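Local coordinates for protein pks18 (Mycobacterium tuberculosis, PDB 1TED) that probably extends medium- and long-chain aliphatic acyl-CoA starters with malonyl-CoA to make tri- and tetraketide alpha-pyrones, as a homodimeric type III polyketide synthase, at residues I135-L140 with T186-A191; L128-A133 with A194-V199; K122-G127 with A230-A235. All blocks are in the same frame, centred on the assembly; numbering follows the deposited sequence.

How the contacts relate
The three contacts sit in the N-terminal half of the thiolase fold, on neighbouring strands of one mixed sheet. Contacts 1 and 2 have centres about 9 Å apart and join through strands 135-142 and 196-204, with L137 O probably hydrogen-bonded to L198 N (2.7 Å). Contact 3 lies about 8 Å from contact 2, centre to centre, and about 12 Å from contact 1; A197 O of contact 2 and I233 N of contact 3, 2.7 Å apart, probably form a hydrogen bond between their strands. Along the chain they nest, 1 inside 2 inside 3. All lie away from the probable nucleophile C175, although helix 177-191, whose last turns form contact 1, begins just after it.

Contact 1: residues I135-L140 with T186-A191; sequences IGLLVL and TNYVRA
The carbonyl O of G136 accepts a hydrogen bond from S166 OG, and the backbone of G136 also pairs with K196 of strand 196-204. Held from both flanks in this way, G136 presents its CA to Y188 OH at 3.2 Å; having no side chain, it lets the hydroxyl come close to the strand. Beside it, L137 lies against the same tyrosine. Its CB sits over the ring centre, 3.9 Å from the Y188 ring centroid and 11° off the normal, an almost vertical CH-pi contact. L137 CG is anti to the backbone N (chi1 177°), and from there CD2 reaches back to within 3.4 Å of Y188 CB; leucine and tyrosine lie alongside each other, pointing opposite ways. This is sheet-to-helix packing in the thiolase fold: helix 177-191 belongs to the crossover from strand 166-171 to strand 196-204 and leans on strand 135-142 between them. The Y188 ring also meets H192 at about 45° between planes and packs on M195. N187 of the second subunit touches Y188 as well, which brings this buried tyrosine to the dimer interface.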
ATOM      1  N   ILE A 135       9.072 -18.445   3.479  1.00 29.38           N
ATOM      2  CA  ILE A 135       8.453 -17.137   3.626  1.00 28.10           C
ATOM      3  C   ILE A 135       8.251 -16.512   2.256  1.00 27.25           C
ATOM      4  O   ILE A 135       9.177 -15.938   1.699  1.00 28.82           O
ATOM      5  CB  ILE A 135       9.337 -16.219   4.470  1.00 27.83           C
ATOM      6  CG1 ILE A 135       9.557 -16.856   5.844  1.00 29.94           C
ATOM      7  CG2 ILE A 135       8.698 -14.856   4.596  1.00 27.56           C
ATOM      8  CD1 ILE A 135      10.410 -16.027   6.774  1.00 31.55           C
ATOM      9  N   GLY A 136       7.032 -16.614   1.728  1.00 26.35           N
ATOM     10  CA  GLY A 136       6.739 -16.071   0.408  1.00 26.81           C
ATOM     11  C   GLY A 136       6.121 -14.681   0.280  1.00 26.03           C
ATOM     12  O   GLY A 136       5.961 -14.179  -0.838  1.00 26.38           O
ATOM     13  N   LEU A 137       5.774 -14.048   1.395  1.00 25.57           N
ATOM     14  CA  LEU A 137       5.169 -12.715   1.346  1.00 25.35           C
ATOM     15  C   LEU A 137       5.575 -11.852   2.534  1.00 24.30           C
ATOM     16  O   LEU A 137       5.653 -12.313   3.671  1.00 23.57           O
ATOM     17  CB  LEU A 137       3.633 -12.826   1.304  1.00 24.43           C
ATOM     18  CG  LEU A 137       2.772 -11.556   1.314  1.00 22.80           C
ATOM     19  CD1 LEU A 137       3.063 -10.703   0.087  1.00 21.83           C
ATOM     20  CD2 LEU A 137       1.298 -11.943   1.332  1.00 25.30           C
ATOM     21  N   LEU A 138       5.830 -10.589   2.244  1.00 24.09           N
ATOM     22  CA  LEU A 138       6.213  -9.621   3.252  1.00 24.30           C
ATOM     23  C   LEU A 138       5.308  -8.415   3.073  1.00 23.70           C
ATOM     24  O   LEU A 138       5.362  -7.751   2.033  1.00 22.66           O
ATOM     25  CB  LEU A 138       7.668  -9.198   3.052  1.00 23.53           C
ATOM     26  CG  LEU A 138       8.084  -7.873   3.696  1.00 24.70           C
ATOM     27  CD1 LEU A 138       7.851  -7.919   5.185  1.00 26.18           C
ATOM     28  CD2 LEU A 138       9.544  -7.617   3.413  1.00 28.52           C
ATOM     29  N   VAL A 139       4.462  -8.140   4.065  1.00 24.06           N
ATOM     30  CA  VAL A 139       3.575  -6.981   3.975  1.00 22.86           C
ATOM     31  C   VAL A 139       4.065  -5.922   4.946  1.00 23.08           C
ATOM     32  O   VAL A 139       4.236  -6.169   6.148  1.00 22.22           O
ATOM     33  CB  VAL A 139       2.104  -7.340   4.299  1.00 24.17           C
ATOM     34  CG1 VAL A 139       1.212  -6.116   4.105  1.00 22.62           C
ATOM     35  CG2 VAL A 139       1.640  -8.468   3.404  1.00 22.85           C
ATOM     36  N   LEU A 140       4.297  -4.732   4.419  1.00 23.39           N
ATOM     37  CA  LEU A 140       4.789  -3.637   5.238  1.00 24.04           C
ATOM     38  C   LEU A 140       3.767  -2.503   5.260  1.00 24.97           C
ATOM     39  O   LEU A 140       3.366  -1.998   4.212  1.00 22.91           O
ATOM     40  CB  LEU A 140       6.122  -3.150   4.669  1.00 24.40           C
ATOM     41  CG  LEU A 140       7.002  -2.172   5.450  1.00 27.04           C
ATOM     42  CD1 LEU A 140       6.370  -0.790   5.452  1.00 25.38           C
ATOM     43  CD2 LEU A 140       7.233  -2.706   6.863  1.00 24.69           C
ATOM     44  N   THR A 186      -3.350 -13.332   5.071  1.00 27.68           N
ATOM     45  CA  THR A 186      -4.346 -14.376   5.254  1.00 28.82           C
ATOM     46  C   THR A 186      -4.749 -15.026   3.936  1.00 27.64           C
ATOM     47  O   THR A 186      -4.813 -16.251   3.845  1.00 25.77           O
ATOM     48  CB  THR A 186      -5.593 -13.805   5.961  1.00 29.48           C
ATOM     49  OG1 THR A 186      -5.329 -13.699   7.364  1.00 33.68           O
ATOM     50  CG2 THR A 186      -6.785 -14.691   5.752  1.00 33.02           C
ATOM     51  N   ASN A 187      -5.021 -14.206   2.922  1.00 26.83           N
ATOM     52  CA  ASN A 187      -5.411 -14.736   1.626  1.00 26.71           C
ATOM     53  C   ASN A 187      -4.239 -15.496   0.996  1.00 26.66           C
ATOM     54  O   ASN A 187      -4.416 -16.589   0.463  1.00 24.93           O
ATOM     55  CB  ASN A 187      -5.858 -13.606   0.687  1.00 26.81           C
ATOM     56  CG  ASN A 187      -7.048 -12.812   1.234  1.00 28.50           C
ATOM     57  OD1 ASN A 187      -7.942 -13.358   1.884  1.00 27.93           O
ATOM     58  ND2 ASN A 187      -7.065 -11.517   0.950  1.00 28.86           N
ATOM     59  N   TYR A 188      -3.043 -14.915   1.075  1.00 26.52           N
ATOM     60  CA  TYR A 188      -1.853 -15.532   0.499  1.00 27.26           C
ATOM     61  C   TYR A 188      -1.615 -16.932   1.042  1.00 26.67           C
ATOM     62  O   TYR A 188      -1.480 -17.896   0.295  1.00 26.57           O
ATOM     63  CB  TYR A 188      -0.616 -14.672   0.776  1.00 28.12           C
ATOM     64  CG  TYR A 188       0.672 -15.340   0.347  1.00 29.57           C
ATOM     65  CD1 TYR A 188       1.084 -15.328  -0.988  1.00 28.96           C
ATOM     66  CD2 TYR A 188       1.446 -16.045   1.267  1.00 27.92           C
ATOM     67  CE1 TYR A 188       2.235 -16.008  -1.395  1.00 29.12           C
ATOM     68  CE2 TYR A 188       2.593 -16.725   0.872  1.00 29.46           C
ATOM     69  CZ  TYR A 188       2.982 -16.704  -0.454  1.00 28.63           C
ATOM     70  OH  TYR A 188       4.114 -17.382  -0.827  1.00 29.80           O
ATOM     71  N   VAL A 189      -1.572 -17.022   2.361  1.00 27.77           N
ATOM     72  CA  VAL A 189      -1.321 -18.268   3.056  1.00 26.64           C
ATOM     73  C   VAL A 189      -2.377 -19.346   2.796  1.00 28.34           C
ATOM     74  O   VAL A 189      -2.052 -20.526   2.671  1.00 27.31           O
ATOM     75  CB  VAL A 189      -1.159 -17.964   4.565  1.00 26.41           C
ATOM     76  CG1 VAL A 189      -1.795 -19.020   5.403  1.00 25.94           C
ATOM     77  CG2 VAL A 189       0.328 -17.822   4.902  1.00 25.56           C
ATOM     78  N   ARG A 190      -3.640 -18.949   2.695  1.00 28.39           N
ATOM     79  CA  ARG A 190      -4.692 -19.925   2.456  1.00 28.84           C
ATOM     80  C   ARG A 190      -4.708 -20.350   0.993  1.00 27.59           C
ATOM     81  O   ARG A 190      -5.179 -21.436   0.659  1.00 28.07           O
ATOM     82  CB  ARG A 190      -6.048 -19.349   2.895  1.00 30.21           C
ATOM     83  CG  ARG A 190      -6.066 -19.004   4.400  1.00 31.93           C
ATOM     84  CD  ARG A 190      -7.375 -18.385   4.865  1.00 31.11           C
ATOM     85  NE  ARG A 190      -8.484 -19.325   4.755  1.00 32.76           N
ATOM     86  CZ  ARG A 190      -9.446 -19.235   3.847  1.00 33.86           C
ATOM     87  NH1 ARG A 190      -9.436 -18.240   2.971  1.00 34.75           N
ATOM     88  NH2 ARG A 190     -10.403 -20.148   3.804  1.00 35.06           N
ATOM     89  N   ALA A 191      -4.176 -19.502   0.122  1.00 26.82           N
ATOM     90  CA  ALA A 191      -4.109 -19.815  -1.301  1.00 28.36           C
ATOM     91  C   ALA A 191      -2.888 -20.706  -1.570  1.00 29.06           C
ATOM     92  O   ALA A 191      -2.935 -21.577  -2.434  1.00 30.98           O
ATOM     93  CB  ALA A 191      -4.025 -18.533  -2.121  1.00 26.33           C
TER

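Contact 2: residues L128-A133 with A194-V199; sequences LPYRAA and AMKALV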
ATOM      1  N   LEU A 128      10.265 -20.012  15.411  1.00 39.04           N
ATOM      2  CA  LEU A 128       9.767 -20.912  14.363  1.00 39.90           C
ATOM      3  C   LEU A 128      10.861 -21.640  13.585  1.00 41.16           C
ATOM      4  O   LEU A 128      11.972 -21.134  13.428  1.00 41.84           O
ATOM      5  CB  LEU A 128       8.877 -20.162  13.359  1.00 38.31           C
ATOM      6  CG  LEU A 128       7.509 -19.586  13.747  1.00 37.68           C
ATOM      7  CD1 LEU A 128       6.833 -20.492  14.767  1.00 36.15           C
ATOM      8  CD2 LEU A 128       7.672 -18.187  14.290  1.00 37.46           C
ATOM      9  N   PRO A 129      10.549 -22.849  13.083  1.00 43.02           N
ATOM     10  CA  PRO A 129      11.480 -23.678  12.316  1.00 43.38           C
ATOM     11  C   PRO A 129      11.404 -23.382  10.827  1.00 44.21           C
ATOM     12  O   PRO A 129      12.007 -24.079  10.016  1.00 46.58           O
ATOM     13  CB  PRO A 129      11.001 -25.082  12.624  1.00 43.60           C
ATOM     14  CG  PRO A 129       9.517 -24.897  12.595  1.00 44.04           C
ATOM     15  CD  PRO A 129       9.324 -23.610  13.397  1.00 43.61           C
ATOM     16  N   TYR A 130      10.662 -22.349  10.464  0.50 44.09           N
ATOM     17  CA  TYR A 130      10.531 -22.022   9.060  0.50 44.17           C
ATOM     18  C   TYR A 130      11.845 -21.561   8.458  0.50 44.39           C
ATOM     19  O   TYR A 130      12.533 -20.699   8.998  0.50 43.63           O
ATOM     20  CB  TYR A 130       9.454 -20.957   8.864  0.50 43.89           C
ATOM     21  CG  TYR A 130       8.155 -21.297   9.555  1.00 44.92           C
ATOM     22  CD1 TYR A 130       7.653 -22.603   9.544  1.00 44.14           C
ATOM     23  CD2 TYR A 130       7.426 -20.316  10.222  1.00 44.83           C
ATOM     24  CE1 TYR A 130       6.461 -22.915  10.184  1.00 44.37           C
ATOM     25  CE2 TYR A 130       6.234 -20.614  10.859  1.00 44.26           C
ATOM     26  CZ  TYR A 130       5.757 -21.910  10.840  1.00 45.89           C
ATOM     27  OH  TYR A 130       4.575 -22.191  11.492  1.00 47.38           O
ATOM     28  N   ARG A 131      12.190 -22.167   7.333  1.00 45.17           N
ATOM     29  CA  ARG A 131      13.407 -21.829   6.617  1.00 47.24           C
ATOM     30  C   ARG A 131      13.066 -20.627   5.738  1.00 45.95           C
ATOM     31  O   ARG A 131      11.896 -20.372   5.473  1.00 46.95           O
ATOM     32  CB  ARG A 131      13.850 -23.020   5.764  1.00 51.08           C
ATOM     33  CG  ARG A 131      15.318 -22.990   5.380  1.00 58.17           C
ATOM     34  CD  ARG A 131      16.217 -23.008   6.618  1.00 62.48           C
ATOM     35  NE  ARG A 131      17.616 -22.774   6.270  1.00 67.67           N
ATOM     36  CZ  ARG A 131      18.060 -21.682   5.650  1.00 69.37           C
ATOM     37  NH1 ARG A 131      17.212 -20.716   5.309  1.00 69.37           N
ATOM     38  NH2 ARG A 131      19.352 -21.560   5.363  1.00 70.22           N
ATOM     39  N   ALA A 132      14.078 -19.896   5.286  1.00 44.30           N
ATOM     40  CA  ALA A 132      13.864 -18.707   4.463  1.00 43.20           C
ATOM     41  C   ALA A 132      13.020 -18.906   3.208  1.00 42.66           C
ATOM     42  O   ALA A 132      12.248 -18.029   2.826  1.00 43.65           O
ATOM     43  CB  ALA A 132      15.206 -18.103   4.081  1.00 45.26           C
ATOM     44  N   ALA A 133      13.175 -20.049   2.560  1.00 40.47           N
ATOM     45  CA  ALA A 133      12.425 -20.338   1.347  1.00 39.09           C
ATOM     46  C   ALA A 133      10.924 -20.452   1.597  1.00 37.44           C
ATOM     47  O   ALA A 133      10.129 -20.333   0.669  1.00 37.21           O
ATOM     48  CB  ALA A 133      12.938 -21.632   0.721  1.00 39.92           C
ATOM     49  N   ALA A 194       1.546 -24.049   1.758  1.00 29.89           N
ATOM     50  CA  ALA A 194       2.888 -24.447   2.170  1.00 31.58           C
ATOM     51  C   ALA A 194       3.777 -23.271   2.555  1.00 31.26           C
ATOM     52  O   ALA A 194       4.884 -23.463   3.046  1.00 35.86           O
ATOM     53  CB  ALA A 194       3.564 -25.252   1.056  1.00 29.43           C
ATOM     54  N   MET A 195       3.298 -22.054   2.359  1.00 29.38           N
ATOM     55  CA  MET A 195       4.121 -20.898   2.653  1.00 27.72           C
ATOM     56  C   MET A 195       3.701 -20.100   3.879  1.00 28.42           C
ATOM     57  O   MET A 195       2.646 -20.338   4.466  1.00 28.31           O
ATOM     58  CB  MET A 195       4.139 -19.996   1.428  1.00 27.75           C
ATOM     59  CG  MET A 195       4.445 -20.756   0.140  1.00 29.61           C
ATOM     60  SD  MET A 195       6.146 -21.367   0.096  1.00 30.95           S
ATOM     61  CE  MET A 195       6.994 -19.870  -0.482  1.00 24.10           C
ATOM     62  N   LYS A 196       4.553 -19.157   4.263  1.00 27.44           N
ATOM     63  CA  LYS A 196       4.280 -18.290   5.399  1.00 27.04           C
ATOM     64  C   LYS A 196       4.390 -16.860   4.919  1.00 26.96           C
ATOM     65  O   LYS A 196       5.005 -16.577   3.878  1.00 24.71           O
ATOM     66  CB  LYS A 196       5.292 -18.513   6.523  1.00 26.30           C
ATOM     67  CG  LYS A 196       5.522 -19.967   6.877  1.00 27.89           C
ATOM     68  CD  LYS A 196       4.265 -20.634   7.393  1.00 29.02           C
ATOM     69  CE  LYS A 196       4.455 -22.140   7.449  1.00 29.04           C
ATOM     70  NZ  LYS A 196       3.222 -22.828   7.878  1.00 32.60           N
ATOM     71  N   ALA A 197       3.795 -15.955   5.684  1.00 26.91           N
ATOM     72  CA  ALA A 197       3.833 -14.547   5.346  1.00 26.65           C
ATOM     73  C   ALA A 197       4.308 -13.775   6.560  1.00 26.22           C
ATOM     74  O   ALA A 197       3.997 -14.141   7.708  1.00 24.22           O
ATOM     75  CB  ALA A 197       2.449 -14.074   4.924  1.00 26.45           C
ATOM     76  N   LEU A 198       5.076 -12.723   6.293  1.00 24.82           N
ATOM     77  CA  LEU A 198       5.608 -11.862   7.335  1.00 25.82           C
ATOM     78  C   LEU A 198       4.922 -10.505   7.213  1.00 27.49           C
ATOM     79  O   LEU A 198       4.942  -9.885   6.141  1.00 28.44           O
ATOM     80  CB  LEU A 198       7.129 -11.693   7.177  1.00 26.47           C
ATOM     81  CG  LEU A 198       7.817 -10.688   8.118  1.00 28.76           C
ATOM     82  CD1 LEU A 198       7.776 -11.197   9.549  1.00 27.80           C
ATOM     83  CD2 LEU A 198       9.263 -10.483   7.701  1.00 28.66           C
ATOM     84  N   VAL A 199       4.296 -10.065   8.303  1.00 27.66           N
ATOM     85  CA  VAL A 199       3.613  -8.775   8.342  1.00 26.99           C
ATOM     86  C   VAL A 199       4.368  -7.839   9.278  1.00 26.83           C
ATOM     87  O   VAL A 199       4.694  -8.198  10.410  1.00 29.32           O
ATOM     88  CB  VAL A 199       2.144  -8.922   8.815  1.00 26.65           C
ATOM     89  CG1 VAL A 199       1.484  -7.555   8.918  1.00 25.62           C
ATOM     90  CG2 VAL A 199       1.382  -9.757   7.825  1.00 25.15           C
TER
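The loop that leads from helix 102-125 into strand 135-142, within the first beta-alpha-beta crossover of the thiolase fold, meets the start of strand 196-204 here, near the surface. Y130 and K196 carry most of the contact. The lysine lays its aliphatic chain across one face of the tyrosine ring: CG passes 3.9 Å from Y130 CD2, and further along CE comes to 3.5 Å from Y130 CE1. K196 CE stands 3.8 Å from the ring centroid and 23° off the normal, a CH-pi contact displaced toward the rim. A bend at chi2 (-62°) turns the lysine over the ring, after which the chain runs out extended and takes NZ to 3.9 Å from Y130 OH. The methylene groups thus do the packing, while the ammonium lies near the hydroxyl end of the tyrosine and forms a long, weak ion pair with E36. P129 CD lies more loosely over the opposite face of the ring, toward its rim. The second meeting point is smaller. M195 starts out directed away from the loop, but bends at chi2 and chi3 bring its CE back to 3.4 Å from A133 O, a plain van der Waals approach to a carbonyl. E134 follows at once, its carboxylate accepting a hydrogen bond from R131 N and its backbone pairing with K196. From there strand 196-204 runs inward between strands 135-142 and 226-236, with A197 and V199 facing helix 177-191.

Contact 3: residues K122-G127 with A230-A235; sequences KRALAG and ALVIGA
The last turn of helix 102-125 rests on strand 226-236, with the CA atoms of A124 and A230 6.2 Å apart, and that turn is closed by the bond from A126 N to K122 O (2.8 Å). A small residue on each side permits the close approach: A124 CB and A230 CB meet methyl to methyl at 4.1 Å. Two residues on, V232 points to the same side of the sheet and packs beside A124. Its CG2 lies 3.8 Å from A124 CB and 3.6 Å from A124 O. With CG1 anti to the backbone N (chi1 178°), CG2 is the branch turned to the alanine. In the thiolase fold this helix lies on one face of the sheet, whereas L231 and I233, between and beyond the contact residues, send their side chains to the other face and pack on helix 177-191. L125 adds to the cover over the valine. Its CB does not head straight for the strand, but its end swings in, and CD2 reaches V232 CG2 at 3.8 Å and V232 CG1 at 4.1 Å, with the leucine lying roughly perpendicular to the valine. L125 also leans on L159 of helix 151-159, A124 touches A39 of strand 32-41, and V232 meets L198 on the neighbouring strand.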
ATOM      1  N   LYS A 122      12.849 -10.182  13.192  1.00 28.59           N
ATOM      2  CA  LYS A 122      13.680 -11.308  13.641  1.00 30.40           C
ATOM      3  C   LYS A 122      13.083 -11.946  14.888  1.00 27.83           C
ATOM      4  O   LYS A 122      13.069 -13.166  15.001  1.00 29.61           O
ATOM      5  CB  LYS A 122      15.111 -10.857  13.986  1.00 31.16           C
ATOM      6  CG  LYS A 122      16.025 -10.582  12.811  1.00 35.26           C
ATOM      7  CD  LYS A 122      17.368 -10.062  13.325  1.00 37.88           C
ATOM      8  CE  LYS A 122      18.326  -9.709  12.190  1.00 39.35           C
ATOM      9  NZ  LYS A 122      19.592  -9.111  12.721  1.00 41.10           N
ATOM     10  N   ARG A 123      12.617 -11.124  15.828  1.00 25.69           N
ATOM     11  CA  ARG A 123      12.037 -11.649  17.061  1.00 26.67           C
ATOM     12  C   ARG A 123      10.803 -12.496  16.779  1.00 27.23           C
ATOM     13  O   ARG A 123      10.557 -13.483  17.478  1.00 27.93           O
ATOM     14  CB  ARG A 123      11.643 -10.527  18.029  1.00 27.28           C
ATOM     15  CG  ARG A 123      12.734  -9.534  18.379  1.00 27.35           C
ATOM     16  CD  ARG A 123      12.243  -8.531  19.428  1.00 26.09           C
ATOM     17  NE  ARG A 123      13.189  -7.438  19.582  1.00 25.97           N
ATOM     18  CZ  ARG A 123      13.267  -6.647  20.645  1.00 28.41           C
ATOM     19  NH1 ARG A 123      12.443  -6.817  21.672  1.00 29.58           N
ATOM     20  NH2 ARG A 123      14.191  -5.697  20.693  1.00 24.30           N
ATOM     21  N   ALA A 124      10.031 -12.111  15.760  1.00 25.93           N
ATOM     22  CA  ALA A 124       8.808 -12.838  15.399  1.00 26.91           C
ATOM     23  C   ALA A 124       9.098 -14.196  14.768  1.00 26.73           C
ATOM     24  O   ALA A 124       8.318 -15.142  14.917  1.00 27.71           O
ATOM     25  CB  ALA A 124       7.950 -11.999  14.456  1.00 24.63           C
ATOM     26  N   LEU A 125      10.224 -14.294  14.068  1.00 27.91           N
ATOM     27  CA  LEU A 125      10.611 -15.540  13.416  1.00 29.84           C
ATOM     28  C   LEU A 125      11.450 -16.440  14.326  1.00 31.29           C
ATOM     29  O   LEU A 125      11.450 -17.661  14.171  1.00 30.24           O
ATOM     30  CB  LEU A 125      11.389 -15.228  12.133  1.00 28.06           C
ATOM     31  CG  LEU A 125      10.584 -14.624  10.973  1.00 29.64           C
ATOM     32  CD1 LEU A 125      11.521 -13.873  10.039  1.00 27.66           C
ATOM     33  CD2 LEU A 125       9.824 -15.727  10.225  1.00 26.72           C
ATOM     34  N   ALA A 126      12.126 -15.821  15.293  1.00 34.47           N
ATOM     35  CA  ALA A 126      13.021 -16.497  16.243  1.00 36.92           C
ATOM     36  C   ALA A 126      12.661 -17.900  16.740  1.00 38.85           C
ATOM     37  O   ALA A 126      13.511 -18.786  16.733  1.00 41.52           O
ATOM     38  CB  ALA A 126      13.278 -15.587  17.433  1.00 36.40           C
ATOM     39  N   GLY A 127      11.428 -18.122  17.176  1.00 39.14           N
ATOM     40  CA  GLY A 127      11.088 -19.454  17.654  1.00 38.84           C
ATOM     41  C   GLY A 127      10.610 -20.465  16.617  1.00 38.85           C
ATOM     42  O   GLY A 127      10.557 -21.658  16.912  1.00 38.74           O
ATOM     43  N   ALA A 230       5.369  -7.156  14.377  1.00 23.65           N
ATOM     44  CA  ALA A 230       5.409  -8.065  13.251  1.00 25.22           C
ATOM     45  C   ALA A 230       4.633  -9.336  13.565  1.00 24.93           C
ATOM     46  O   ALA A 230       4.535  -9.746  14.718  1.00 24.87           O
ATOM     47  CB  ALA A 230       6.870  -8.404  12.905  1.00 23.17           C
ATOM     48  N   LEU A 231       4.072  -9.946  12.526  1.00 25.38           N
ATOM     49  CA  LEU A 231       3.318 -11.187  12.676  1.00 26.71           C
ATOM     50  C   LEU A 231       3.828 -12.172  11.632  1.00 26.09           C
ATOM     51  O   LEU A 231       4.214 -11.771  10.538  1.00 27.56           O
ATOM     52  CB  LEU A 231       1.826 -10.957  12.414  1.00 24.09           C
ATOM     53  CG  LEU A 231       1.079  -9.891  13.203  1.00 26.15           C
ATOM     54  CD1 LEU A 231      -0.313  -9.743  12.603  1.00 22.94           C
ATOM     55  CD2 LEU A 231       1.003 -10.278  14.675  1.00 22.89           C
ATOM     56  N   VAL A 232       3.847 -13.450  11.978  1.00 25.05           N
ATOM     57  CA  VAL A 232       4.251 -14.477  11.032  1.00 26.35           C
ATOM     58  C   VAL A 232       2.999 -15.327  10.866  1.00 25.11           C
ATOM     59  O   VAL A 232       2.525 -15.933  11.819  1.00 24.29           O
ATOM     60  CB  VAL A 232       5.418 -15.347  11.559  1.00 26.56           C
ATOM     61  CG1 VAL A 232       5.765 -16.429  10.531  1.00 25.08           C
ATOM     62  CG2 VAL A 232       6.634 -14.472  11.827  1.00 25.87           C
ATOM     63  N   ILE A 233       2.467 -15.345   9.649  1.00 26.56           N
ATOM     64  CA  ILE A 233       1.241 -16.070   9.335  1.00 24.94           C
ATOM     65  C   ILE A 233       1.480 -17.360   8.555  1.00 26.84           C
ATOM     66  O   ILE A 233       2.395 -17.452   7.733  1.00 26.49           O
ATOM     67  CB  ILE A 233       0.289 -15.166   8.502  1.00 23.49           C
ATOM     68  CG1 ILE A 233       0.262 -13.754   9.093  1.00 22.65           C
ATOM     69  CG2 ILE A 233      -1.103 -15.757   8.452  1.00 20.46           C
ATOM     70  CD1 ILE A 233      -0.105 -13.688  10.573  1.00 20.83           C
ATOM     71  N   GLY A 234       0.636 -18.352   8.820  1.00 27.61           N
ATOM     72  CA  GLY A 234       0.727 -19.621   8.130  1.00 28.87           C
ATOM     73  C   GLY A 234      -0.656 -20.238   8.045  1.00 30.81           C
ATOM     74  O   GLY A 234      -1.549 -19.873   8.808  1.00 31.56           O
ATOM     75  N   ALA A 235      -0.841 -21.160   7.107  1.00 31.70           N
ATOM     76  CA  ALA A 235      -2.120 -21.835   6.935  1.00 33.90           C
ATOM     77  C   ALA A 235      -2.095 -23.071   7.815  1.00 34.84           C
ATOM     78  O   ALA A 235      -1.041 -23.670   8.020  1.00 35.98           O
ATOM     79  CB  ALA A 235      -2.321 -22.227   5.475  1.00 32.91           C
TER